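Local coordinates for protein NAD(P)-dependent oxidoreductase (Pseudomonas putida, PDB 7A3W) that reduces imines, probably with NADPH, and serves as a biocatalyst for conjugate reduction and reductive amination, at residues K94-M99 and G119-A124. Residues are numbered along the deposited sequence; the frame is centred on the assembly and turned at random.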
# COMPACT_ATOMS: atom_id res chain seq x y z
N LYS B 94 39.47 -1.13 -1.85
CA LYS B 94 38.39 -0.22 -1.40
C LYS B 94 37.06 -0.66 -2.00
O LYS B 94 37.01 -0.95 -3.23
CB LYS B 94 38.66 1.23 -1.78
CG LYS B 94 39.93 1.86 -1.24
CD LYS B 94 40.04 3.33 -1.63
CE LYS B 94 41.31 4.02 -1.20
NZ LYS B 94 41.52 3.95 0.27
N THR B 95 36.00 -0.63 -1.20
CA THR B 95 34.63 -0.97 -1.63
C THR B 95 33.83 0.32 -1.68
O THR B 95 33.71 1.00 -0.65
CB THR B 95 33.98 -2.00 -0.71
OG1 THR B 95 34.77 -3.18 -0.87
CG2 THR B 95 32.53 -2.29 -1.04
N ILE B 96 33.36 0.66 -2.86
CA ILE B 96 32.38 1.76 -3.06
C ILE B 96 30.97 1.17 -2.96
O ILE B 96 30.67 0.26 -3.72
CB ILE B 96 32.63 2.42 -4.42
CG1 ILE B 96 33.99 3.11 -4.45
CG2 ILE B 96 31.50 3.37 -4.76
CD1 ILE B 96 33.97 4.47 -3.85
N VAL B 97 30.14 1.72 -2.08
CA VAL B 97 28.71 1.35 -1.90
C VAL B 97 27.89 2.59 -2.25
O VAL B 97 27.91 3.54 -1.50
CB VAL B 97 28.39 0.86 -0.49
CG1 VAL B 97 26.94 0.42 -0.39
CG2 VAL B 97 29.31 -0.28 -0.08
N ASN B 98 27.20 2.53 -3.38
CA ASN B 98 26.44 3.67 -3.91
C ASN B 98 24.97 3.54 -3.49
O ASN B 98 24.24 2.74 -4.11
CB ASN B 98 26.63 3.68 -5.41
CG ASN B 98 25.99 4.86 -6.08
OD1 ASN B 98 25.33 5.67 -5.42
ND2 ASN B 98 26.12 4.88 -7.40
N MET B 99 24.54 4.30 -2.47
CA MET B 99 23.15 4.31 -1.94
C MET B 99 22.32 5.45 -2.52
O MET B 99 21.19 5.70 -2.01
CB MET B 99 23.19 4.41 -0.41
CG MET B 99 23.81 3.19 0.19
SD MET B 99 23.78 3.36 1.97
CE MET B 99 24.63 1.85 2.43
N GLY B 119 38.94 -0.50 -7.89
CA GLY B 119 38.00 -0.52 -6.75
C GLY B 119 37.00 -1.64 -6.92
O GLY B 119 36.94 -2.25 -8.00
N LEU B 120 36.27 -1.93 -5.86
CA LEU B 120 35.19 -2.94 -5.79
C LEU B 120 33.88 -2.16 -5.65
O LEU B 120 33.88 -1.18 -4.88
CB LEU B 120 35.39 -3.82 -4.56
CG LEU B 120 36.35 -5.01 -4.63
CD1 LEU B 120 37.29 -4.97 -5.81
CD2 LEU B 120 37.11 -5.12 -3.33
N TYR B 121 32.82 -2.59 -6.32
CA TYR B 121 31.56 -1.81 -6.41
C TYR B 121 30.37 -2.63 -5.95
O TYR B 121 30.14 -3.80 -6.41
CB TYR B 121 31.33 -1.34 -7.84
CG TYR B 121 30.15 -0.42 -7.96
CD1 TYR B 121 30.14 0.83 -7.36
CD2 TYR B 121 28.98 -0.84 -8.58
CE1 TYR B 121 29.04 1.67 -7.44
CE2 TYR B 121 27.86 -0.02 -8.66
CZ TYR B 121 27.89 1.24 -8.10
OH TYR B 121 26.78 2.03 -8.22
N VAL B 122 29.58 -2.02 -5.06
CA VAL B 122 28.28 -2.55 -4.59
C VAL B 122 27.26 -1.43 -4.79
O VAL B 122 27.50 -0.32 -4.31
CB VAL B 122 28.38 -3.01 -3.13
CG1 VAL B 122 27.07 -3.59 -2.64
CG2 VAL B 122 29.51 -4.00 -2.96
N ASP B 123 26.17 -1.73 -5.48
CA ASP B 123 25.05 -0.79 -5.65
C ASP B 123 24.03 -1.08 -4.54
O ASP B 123 23.95 -2.23 -4.08
CB ASP B 123 24.47 -0.87 -7.06
CG ASP B 123 23.75 0.42 -7.38
OD1 ASP B 123 24.43 1.44 -7.38
OD2 ASP B 123 22.51 0.39 -7.57
N ALA B 124 23.33 -0.06 -4.05
CA ALA B 124 22.49 -0.23 -2.84
C ALA B 124 21.28 0.69 -2.92
O ALA B 124 21.21 1.60 -3.79
CB ALA B 124 23.31 -0.03 -1.59
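Strands 95-98 and 120-126 pair in parallel through I96, N98, V122 and their neighbours, side by side in the Rossmann-type NADPH-binding domain. Helix 104-116 joins them, making a beta-alpha-beta crossover, and strand 67-70 continues the sheet beyond 95-98. Five backbone hydrogen bonds zip the pair together: L120 N and V122 N give to K94 O and I96 O, while I96 N and N98 N give to L120 O and V122 O, the shortest being I96 N to L120 O at 2.8 Å. At the end A124 N reaches N98 O from above the carbonyl plane, with a more bent N-H...O angle of 136°.

On the face bearing T95, V97, L120 and V122, the beta-branched T95, V97 and V122 suit an extended backbone. T95 turns its methyl CG2 to V122 CG2 at 4.0 Å, and Y142 of strand 140-144 touches V97, V122 and A124. The small A124 fits where its CB meets both V97 CG1 at 3.8 Å and M99 CG.

The other face, bearing I96, N98, Y121 and D123, lies against helix 104-116 and mixes apolar with polar groups. With its CG anti to the backbone N (chi1 -174°), the Y121 ring leans forward and across toward strand 95-98, bringing CD1 3.9 Å from I96 CG2 and the hydroxyl near N98. D123 OD1, salt-bridged to K75, weakly accepts the Y121 hydroxyl. The N98 amide, turned well out of the ring plane, gives an N-H of ND2 to Y121 OH at 3.0 Å. A phenylalanine in place of Y121 would probably leave N98 ND2 without this acceptor and D123 OD1 without the hydroxyl. In that bond Y121 OH sits tilted 21° out of the N98 amide plane.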